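Local coordinates for protein paenibacillus xanthan lyase (Paenibacillus, PDB 6F2P) that probably cleaves side-chain linkages of xanthan by an eliminative reaction, as a xanthan lyase of polysaccharide lyase family 8, at residues L240-N245 with L306-A311; S823-S828 with L891-F896; P979-H984 with K1019-A1024. All coordinates share one frame; numbering follows the deposited sequence.

Interaction 1: L240-N245 with L306-A311; sequences LIFILN and LSQTAA
Phe-242 and Thr-309 bring the two backbones closest, 6.2 Å from CA to CA, where the last turn of helix 229-244 meets the C-terminal region of helix 292-307. No hydrogen bond joins the two segments, so the contact rests on van der Waals touches, mostly between side chains. Thr-309 sits in the middle of it. Its OG1 lies between the backbone N and the carbonyl carbon (chi1 66°), and this puts CG2 anti to the carbonyl carbon, where it reaches the other helix. Thr-309 CG2 rests against Phe-242 CA at 3.7 Å. The same methyl lies alongside the amide end of Asn-245, with OD1 of Asn-245 3.9 Å from CG2 of Thr-309. On the other branch, Thr-309 OG1 meets the CG2 methyl of Ile-241 at 3.6 Å, the two side chains crossing at about a right angle. That hydroxyl also has a hydrogen bond to Tyr-260 OH.

Gln-308 lies beside the Phe-242 ring. Its OE1 is 3.1 Å from CE1 of Phe-242, and the ring and amide planes are only 16° apart. The two side chains approach at a slant. Gln-308 CB also touches the ring, 3.8 Å from Phe-242 CE1. Arg-305 holds the amide oxygen of Gln-308 by a hydrogen bond and also makes a cation-pi contact with the Phe-242 ring, so one arginine serves both partners. Lys-12 makes a second cation-pi contact with that ring.

The contact joins the ends of helices 229-244 and 292-307 in the alpha-helical domain. Helix 4-18 packs on Phe-242 through Met-16. Helix 256-267 brings Tyr-260 against Ile-241 and Leu-306, and helix 312-328, after a short turn, brings Phe-318 against Leu-306.

Interaction 2: S823-S828 with L891-F896; sequences SRIMKS and LMLDNF. With CA (calcium ion), chain C.
Arg-824 and Asp-894 form a salt bridge between two antiparallel strands, with Arg-824 NH1 3.2 Å from Asp-894 OD2. The bond is nearly straight, 164° at the hydrogen, and OD2 lies in the guanidinium plane. The carboxylate plane itself is turned 61° from the guanidinium. The two side chains run side by side in the same direction. Arg-824 is extended from CG to NE, which carries its charged end level with the carboxylate, and Asn-789 O takes a further hydrogen bond from NH1.

Asp-894 divides its carboxylate between two charges. OD1 binds the calcium ion at 2.3 Å, while OD2 faces the arginine. The backbone O of Asp-894 is a second, longer ligand of the same calcium ion at 2.8 Å. The Met-826 methyl CE also lies beside OD2.

The backbone positions these groups. Asp-894 N bonds to Arg-824 O at 2.8 Å, and Asn-895 N reaches the same oxygen weakly. Arg-824 N bonds in turn to Asn-895 O at 3.0 Å. Asp-894 and Asn-895 thus both face Arg-824. Beyond them, Met-826 N bonds to Met-892 O at 2.9 Å, and a water links Met-826 O to Met-892 N. On the opposite face of the sheet, Ile-825 CD1 packs on Leu-893 CD1 at 3.7 Å, near Phe-809 of strand 806-813.

Glu-769, Glu-771, Ser-791 and Lys-794 complete the calcium site. The paired strands show a classic beta bulge, here at the calcium site of a beta-sandwich module.

Interaction 3: P979-H984 with K1019-A1024; sequences PVDVTH and KIRTDA
Asp-981 and Arg-1021 carry a salt bridge across an antiparallel strand pair in the Golvesin C-terminal region, a beta-sandwich near the end of the chain. NH1 of Arg-1021 lies 2.6 Å from OD1 of Asp-981. It also makes a weak hydrogen bond to Asp-981 OD2 at 3.0 Å, so one nitrogen faces both carboxylate oxygens. The carboxylate approaches the guanidinium at its edge, with the two planes 28° apart, and the side chains cross at about a right angle.

The Arg-1021 chain bends at chi2 and chi3, which folds the guanidinium back over Pro-979. Pro-979 CB covers one face, 3.6 Å from Arg-1021 NH2 and offset toward the rim. From another part of the edge, Arg-1021 NE gives a weak hydrogen bond to Asp-1023 OD1. Asp-1023 also binds a calcium ion together with Gly-946, so the arginine links that site to the strand pair. An alanine here is likely to leave Asp-981 and Asp-1023 without their shared positive partner and to uncover the Pro-979 ring.

Three backbone bonds hold the strands together. Arg-1021 N bonds to Pro-979 O at 3.0 Å. Asp-981 and Lys-1019 form a hydrogen-bonded pair, each N reaching the other's O, with Asp-981 N 2.8 Å from Lys-1019 O. Val-980 and Ile-1020 point to the other face, a non-hydrogen-bonded pair.

Strand 978-984 continues the sheet to strand 987-993, whose Thr-990 hydrogen-bonds to Asp-981 OD1. Strand 1017-1021 has strand 949-952 on its other flank. Under the Val-980 face lies strand 1003-1010, with Leu-1005 against the valine.

Overall arrangement
The three contacts follow one another along the chain, and none nests in or crosses another. Interaction 1 comes first. It closes a loop of 60 residues in the alpha-helical domain and ties two helix ends together. The chain then runs through the long beta-rich middle of the enzyme. Interaction 2 closes 62 residues within a beta-sandwich module and joins strands 817-826 and 891-900. Interaction 3 closes the shortest loop, 34 residues, in the Golvesin C-terminal region. Interactions 1 and 3 lie on opposite sides of the chain's centre, their centres about 91 Å apart. Interactions 2 and 3 share a side, with centres about 49 Å apart, and each includes a calcium-binding aspartate.

Interaction 1: L240-N245 with L306-A311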
# COMPACT_ATOMS: atom_id res chain seq x y z
N LEU A 240 -6.37 18.90 23.27
CA LEU A 240 -6.81 20.24 22.89
C LEU A 240 -8.31 20.29 22.60
O LEU A 240 -8.99 21.22 23.02
CB LEU A 240 -6.05 20.74 21.68
CG LEU A 240 -4.96 21.75 22.02
CD1 LEU A 240 -4.47 22.41 20.76
CD2 LEU A 240 -5.49 22.78 23.00
N ILE A 241 -8.81 19.28 21.89
CA ILE A 241 -10.23 19.20 21.62
C ILE A 241 -11.02 19.15 22.92
O ILE A 241 -12.00 19.87 23.09
CB ILE A 241 -10.58 18.00 20.72
CG1 ILE A 241 -10.17 18.29 19.28
CG2 ILE A 241 -12.06 17.69 20.78
CD1 ILE A 241 -10.06 17.02 18.45
N PHE A 242 -10.57 18.31 23.85
CA PHE A 242 -11.26 18.12 25.12
C PHE A 242 -11.31 19.40 25.96
O PHE A 242 -12.35 19.74 26.52
CB PHE A 242 -10.61 17.00 25.92
CG PHE A 242 -11.16 16.85 27.31
CD1 PHE A 242 -12.29 16.09 27.55
CD2 PHE A 242 -10.53 17.46 28.40
CE1 PHE A 242 -12.79 15.94 28.83
CE2 PHE A 242 -11.02 17.31 29.68
CZ PHE A 242 -12.16 16.56 29.90
N ILE A 243 -10.18 20.10 26.06
CA ILE A 243 -10.09 21.32 26.85
C ILE A 243 -10.98 22.42 26.27
O ILE A 243 -11.79 23.05 26.98
CB ILE A 243 -8.63 21.83 26.94
CG1 ILE A 243 -7.75 20.77 27.61
CG2 ILE A 243 -8.53 23.14 27.71
CD1 ILE A 243 -6.27 20.98 27.38
N LEU A 244 -10.84 22.64 24.97
CA LEU A 244 -11.52 23.74 24.30
C LEU A 244 -13.00 23.46 24.08
O LEU A 244 -13.77 24.38 23.81
CB LEU A 244 -10.84 24.02 22.97
CG LEU A 244 -9.38 24.46 23.14
CD1 LEU A 244 -8.72 24.63 21.78
CD2 LEU A 244 -9.33 25.75 23.93
N ASN A 245 -13.38 22.19 24.20
CA ASN A 245 -14.72 21.74 23.83
C ASN A 245 -15.83 22.45 24.59
O ASN A 245 -15.83 22.49 25.81
CB ASN A 245 -14.83 20.23 24.05
CG ASN A 245 -16.22 19.71 23.79
OD1 ASN A 245 -16.84 19.10 24.67
ND2 ASN A 245 -16.73 19.94 22.58
N LEU A 306 -11.16 11.20 23.69
CA LEU A 306 -11.99 11.41 22.51
C LEU A 306 -13.45 11.00 22.74
O LEU A 306 -14.35 11.62 22.18
CB LEU A 306 -11.41 10.72 21.28
CG LEU A 306 -10.18 11.45 20.73
CD1 LEU A 306 -9.52 10.65 19.63
CD2 LEU A 306 -10.53 12.85 20.25
N SER A 307 -13.68 10.00 23.58
CA SER A 307 -15.05 9.57 23.88
C SER A 307 -15.81 10.66 24.64
O SER A 307 -17.02 10.77 24.54
CB SER A 307 -15.04 8.28 24.69
OG SER A 307 -14.57 8.51 26.00
N GLN A 308 -15.08 11.49 25.37
CA GLN A 308 -15.70 12.58 26.12
C GLN A 308 -16.18 13.71 25.21
O GLN A 308 -16.99 14.54 25.61
CB GLN A 308 -14.75 13.08 27.21
CG GLN A 308 -14.45 12.01 28.27
CD GLN A 308 -13.40 12.41 29.30
OE1 GLN A 308 -12.31 12.86 28.96
NE2 GLN A 308 -13.73 12.24 30.57
N THR A 309 -15.70 13.75 23.97
CA THR A 309 -16.12 14.80 23.05
C THR A 309 -16.78 14.25 21.77
O THR A 309 -17.30 15.01 20.95
CB THR A 309 -14.94 15.68 22.65
OG1 THR A 309 -14.00 14.91 21.89
CG2 THR A 309 -14.25 16.24 23.89
N ALA A 310 -16.75 12.93 21.61
CA ALA A 310 -17.25 12.27 20.40
C ALA A 310 -18.78 12.26 20.34
O ALA A 310 -19.45 12.47 21.36
CB ALA A 310 -16.71 10.84 20.32
N ALA A 311 -19.31 12.03 19.14
CA ALA A 311 -20.74 11.81 18.96
C ALA A 311 -21.14 10.49 19.62
O ALA A 311 -20.31 9.61 19.82
CB ALA A 311 -21.09 11.79 17.49

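Interaction 2: S823-S828 with L891-F896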
# COMPACT_ATOMS: atom_id res chain seq x y z
N SER A 823 -0.49 10.44 -35.30
CA SER A 823 -0.68 11.47 -34.29
C SER A 823 -1.10 12.77 -34.95
O SER A 823 -0.63 13.10 -36.04
CB SER A 823 0.59 11.68 -33.47
OG SER A 823 1.64 12.18 -34.27
N ARG A 824 -2.02 13.49 -34.32
CA ARG A 824 -2.46 14.78 -34.84
C ARG A 824 -1.72 15.88 -34.09
O ARG A 824 -1.78 15.96 -32.87
CB ARG A 824 -3.98 14.96 -34.69
CG ARG A 824 -4.53 16.21 -35.35
CD ARG A 824 -6.05 16.27 -35.24
NE ARG A 824 -6.65 17.04 -36.33
CZ ARG A 824 -7.18 18.25 -36.20
NH1 ARG A 824 -7.19 18.86 -35.02
NH2 ARG A 824 -7.71 18.87 -37.25
N ILE A 825 -0.99 16.69 -34.85
CA ILE A 825 -0.12 17.71 -34.29
C ILE A 825 -0.64 19.10 -34.66
O ILE A 825 -0.93 19.37 -35.83
CB ILE A 825 1.32 17.56 -34.84
CG1 ILE A 825 1.87 16.15 -34.54
CG2 ILE A 825 2.22 18.67 -34.32
CD1 ILE A 825 1.77 15.72 -33.09
N MET A 826 -0.77 19.98 -33.67
CA MET A 826 -1.15 21.37 -33.94
C MET A 826 0.09 22.17 -34.35
O MET A 826 1.20 21.90 -33.89
CB MET A 826 -1.80 22.00 -32.72
CG MET A 826 -2.98 21.22 -32.19
SD MET A 826 -4.36 21.27 -33.34
CE MET A 826 -4.36 19.57 -33.88
N LYS A 827 -0.11 23.15 -35.24
CA LYS A 827 1.00 23.99 -35.68
C LYS A 827 1.50 24.85 -34.52
O LYS A 827 0.71 25.42 -33.76
CB LYS A 827 0.59 24.88 -36.85
CG LYS A 827 1.72 25.75 -37.42
CD LYS A 827 1.21 26.65 -38.54
CE LYS A 827 2.28 27.63 -39.00
NZ LYS A 827 1.71 28.60 -39.98
N SER A 828 2.81 24.95 -34.41
CA SER A 828 3.44 25.76 -33.38
C SER A 828 4.78 26.20 -33.92
O SER A 828 5.50 25.40 -34.52
CB SER A 828 3.61 24.94 -32.09
OG SER A 828 4.39 25.62 -31.12
N LEU A 891 6.42 20.96 -28.74
CA LEU A 891 5.47 20.25 -29.59
C LEU A 891 4.06 20.47 -29.07
O LEU A 891 3.84 20.57 -27.85
CB LEU A 891 5.79 18.76 -29.59
CG LEU A 891 4.93 17.79 -30.40
CD1 LEU A 891 5.09 18.03 -31.90
CD2 LEU A 891 5.30 16.36 -30.05
N MET A 892 3.10 20.58 -29.99
CA MET A 892 1.70 20.67 -29.63
C MET A 892 0.97 19.39 -30.04
O MET A 892 0.45 19.29 -31.15
CB MET A 892 1.04 21.88 -30.29
CG MET A 892 1.41 23.22 -29.67
SD MET A 892 0.72 23.43 -28.01
CE MET A 892 1.87 24.64 -27.34
N LEU A 893 0.94 18.40 -29.14
CA LEU A 893 0.33 17.11 -29.42
C LEU A 893 -1.18 17.11 -29.17
O LEU A 893 -1.63 17.43 -28.07
CB LEU A 893 1.02 16.03 -28.58
CG LEU A 893 0.54 14.58 -28.65
CD1 LEU A 893 0.55 14.04 -30.08
CD2 LEU A 893 1.43 13.73 -27.76
N ASP A 894 -1.96 16.76 -30.19
CA ASP A 894 -3.42 16.75 -30.04
C ASP A 894 -3.91 15.37 -29.63
O ASP A 894 -4.62 15.23 -28.63
CB ASP A 894 -4.11 17.23 -31.32
CG ASP A 894 -5.63 17.41 -31.15
OD1 ASP A 894 -6.13 17.26 -30.01
OD2 ASP A 894 -6.32 17.71 -32.15
N ASN A 895 -3.55 14.35 -30.41
CA ASN A 895 -3.98 12.98 -30.11
C ASN A 895 -3.18 11.90 -30.83
O ASN A 895 -2.27 12.19 -31.60
CB ASN A 895 -5.48 12.81 -30.36
CG ASN A 895 -5.87 12.97 -31.83
OD1 ASN A 895 -5.07 12.70 -32.73
ND2 ASN A 895 -7.10 13.40 -32.07
N PHE A 896 -3.54 10.65 -30.55
CA PHE A 896 -3.06 9.51 -31.32
C PHE A 896 -4.28 8.82 -31.92
O PHE A 896 -5.38 8.89 -31.38
CB PHE A 896 -2.33 8.50 -30.43
CG PHE A 896 -1.00 8.98 -29.91
CD1 PHE A 896 0.11 9.01 -30.73
CD2 PHE A 896 -0.86 9.36 -28.58
CE1 PHE A 896 1.33 9.44 -30.26
CE2 PHE A 896 0.37 9.78 -28.09
CZ PHE A 896 1.46 9.82 -28.94
CA CA C . -6.91 16.73 -27.95
O HOH W 1 3.69 21.43 -32.34

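Interaction 3: P979-H984 with K1019-A1024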
# COMPACT_ATOMS: atom_id res chain seq x y z
N PRO A 979 -18.56 -17.14 -65.84
CA PRO A 979 -19.44 -16.35 -64.97
C PRO A 979 -19.00 -16.43 -63.51
O PRO A 979 -18.81 -17.53 -62.98
CB PRO A 979 -20.80 -17.02 -65.16
CG PRO A 979 -20.49 -18.42 -65.52
CD PRO A 979 -19.20 -18.38 -66.30
N VAL A 980 -18.84 -15.28 -62.87
CA VAL A 980 -18.44 -15.21 -61.47
C VAL A 980 -19.45 -14.40 -60.66
O VAL A 980 -19.74 -13.26 -61.00
CB VAL A 980 -17.05 -14.57 -61.32
CG1 VAL A 980 -16.64 -14.56 -59.85
CG2 VAL A 980 -16.03 -15.32 -62.16
N ASP A 981 -19.98 -15.01 -59.61
CA ASP A 981 -20.87 -14.29 -58.70
C ASP A 981 -20.11 -13.74 -57.51
O ASP A 981 -19.22 -14.40 -56.98
CB ASP A 981 -21.99 -15.20 -58.19
CG ASP A 981 -22.93 -15.63 -59.28
OD1 ASP A 981 -23.06 -14.88 -60.27
OD2 ASP A 981 -23.52 -16.72 -59.15
N VAL A 982 -20.46 -12.53 -57.09
CA VAL A 982 -19.95 -11.98 -55.85
C VAL A 982 -21.14 -11.61 -54.98
O VAL A 982 -21.82 -10.62 -55.24
CB VAL A 982 -19.07 -10.75 -56.10
CG1 VAL A 982 -18.63 -10.15 -54.77
CG2 VAL A 982 -17.87 -11.11 -56.95
N THR A 983 -21.42 -12.42 -53.96
CA THR A 983 -22.50 -12.12 -53.04
C THR A 983 -21.95 -11.30 -51.88
O THR A 983 -21.12 -11.78 -51.12
CB THR A 983 -23.18 -13.39 -52.50
OG1 THR A 983 -23.44 -14.29 -53.58
CG2 THR A 983 -24.48 -13.04 -51.80
N HIS A 984 -22.41 -10.07 -51.75
CA HIS A 984 -21.91 -9.16 -50.74
C HIS A 984 -23.07 -8.61 -49.91
O HIS A 984 -24.21 -9.09 -50.02
CB HIS A 984 -21.19 -8.00 -51.42
CG HIS A 984 -22.03 -7.30 -52.43
ND1 HIS A 984 -22.78 -6.17 -52.14
CD2 HIS A 984 -22.28 -7.58 -53.74
CE1 HIS A 984 -23.44 -5.79 -53.22
NE2 HIS A 984 -23.15 -6.63 -54.20
N LYS A 1019 -18.56 -17.07 -56.07
CA LYS A 1019 -18.77 -18.34 -56.76
C LYS A 1019 -18.34 -18.29 -58.23
O LYS A 1019 -18.54 -17.28 -58.91
CB LYS A 1019 -20.24 -18.77 -56.66
CG LYS A 1019 -20.53 -20.13 -57.30
CD LYS A 1019 -22.02 -20.40 -57.48
CE LYS A 1019 -22.73 -20.66 -56.16
NZ LYS A 1019 -24.14 -21.08 -56.38
N ILE A 1020 -17.74 -19.38 -58.69
CA ILE A 1020 -17.41 -19.54 -60.10
C ILE A 1020 -18.34 -20.60 -60.69
O ILE A 1020 -18.34 -21.74 -60.24
CB ILE A 1020 -15.95 -19.98 -60.28
CG1 ILE A 1020 -15.01 -18.85 -59.85
CG2 ILE A 1020 -15.69 -20.37 -61.72
CD1 ILE A 1020 -13.55 -19.26 -59.82
N ARG A 1021 -19.14 -20.20 -61.67
CA ARG A 1021 -20.08 -21.10 -62.33
C ARG A 1021 -19.53 -21.51 -63.69
O ARG A 1021 -18.55 -20.93 -64.17
CB ARG A 1021 -21.46 -20.44 -62.50
CG ARG A 1021 -22.34 -20.45 -61.24
CD ARG A 1021 -23.25 -19.21 -61.19
NE ARG A 1021 -23.72 -18.82 -62.53
CZ ARG A 1021 -23.82 -17.57 -62.96
NH1 ARG A 1021 -23.49 -16.56 -62.17
NH2 ARG A 1021 -24.25 -17.32 -64.19
N THR A 1022 -20.14 -22.51 -64.32
CA THR A 1022 -19.63 -23.02 -65.59
C THR A 1022 -20.65 -22.94 -66.74
O THR A 1022 -20.39 -23.42 -67.84
CB THR A 1022 -19.13 -24.47 -65.45
OG1 THR A 1022 -20.20 -25.31 -64.99
CG2 THR A 1022 -17.96 -24.54 -64.46
N ASP A 1023 -21.80 -22.33 -66.46
CA ASP A 1023 -22.89 -22.21 -67.43
C ASP A 1023 -22.43 -21.55 -68.73
O ASP A 1023 -21.85 -20.47 -68.71
CB ASP A 1023 -24.06 -21.41 -66.84
CG ASP A 1023 -24.53 -21.96 -65.50
OD1 ASP A 1023 -23.90 -21.64 -64.47
OD2 ASP A 1023 -25.53 -22.71 -65.47
N ALA A 1024 -22.68 -22.23 -69.85
CA ALA A 1024 -22.44 -21.69 -71.19
C ALA A 1024 -20.98 -21.35 -71.51
O ALA A 1024 -20.70 -20.61 -72.46
CB ALA A 1024 -23.34 -20.48 -71.46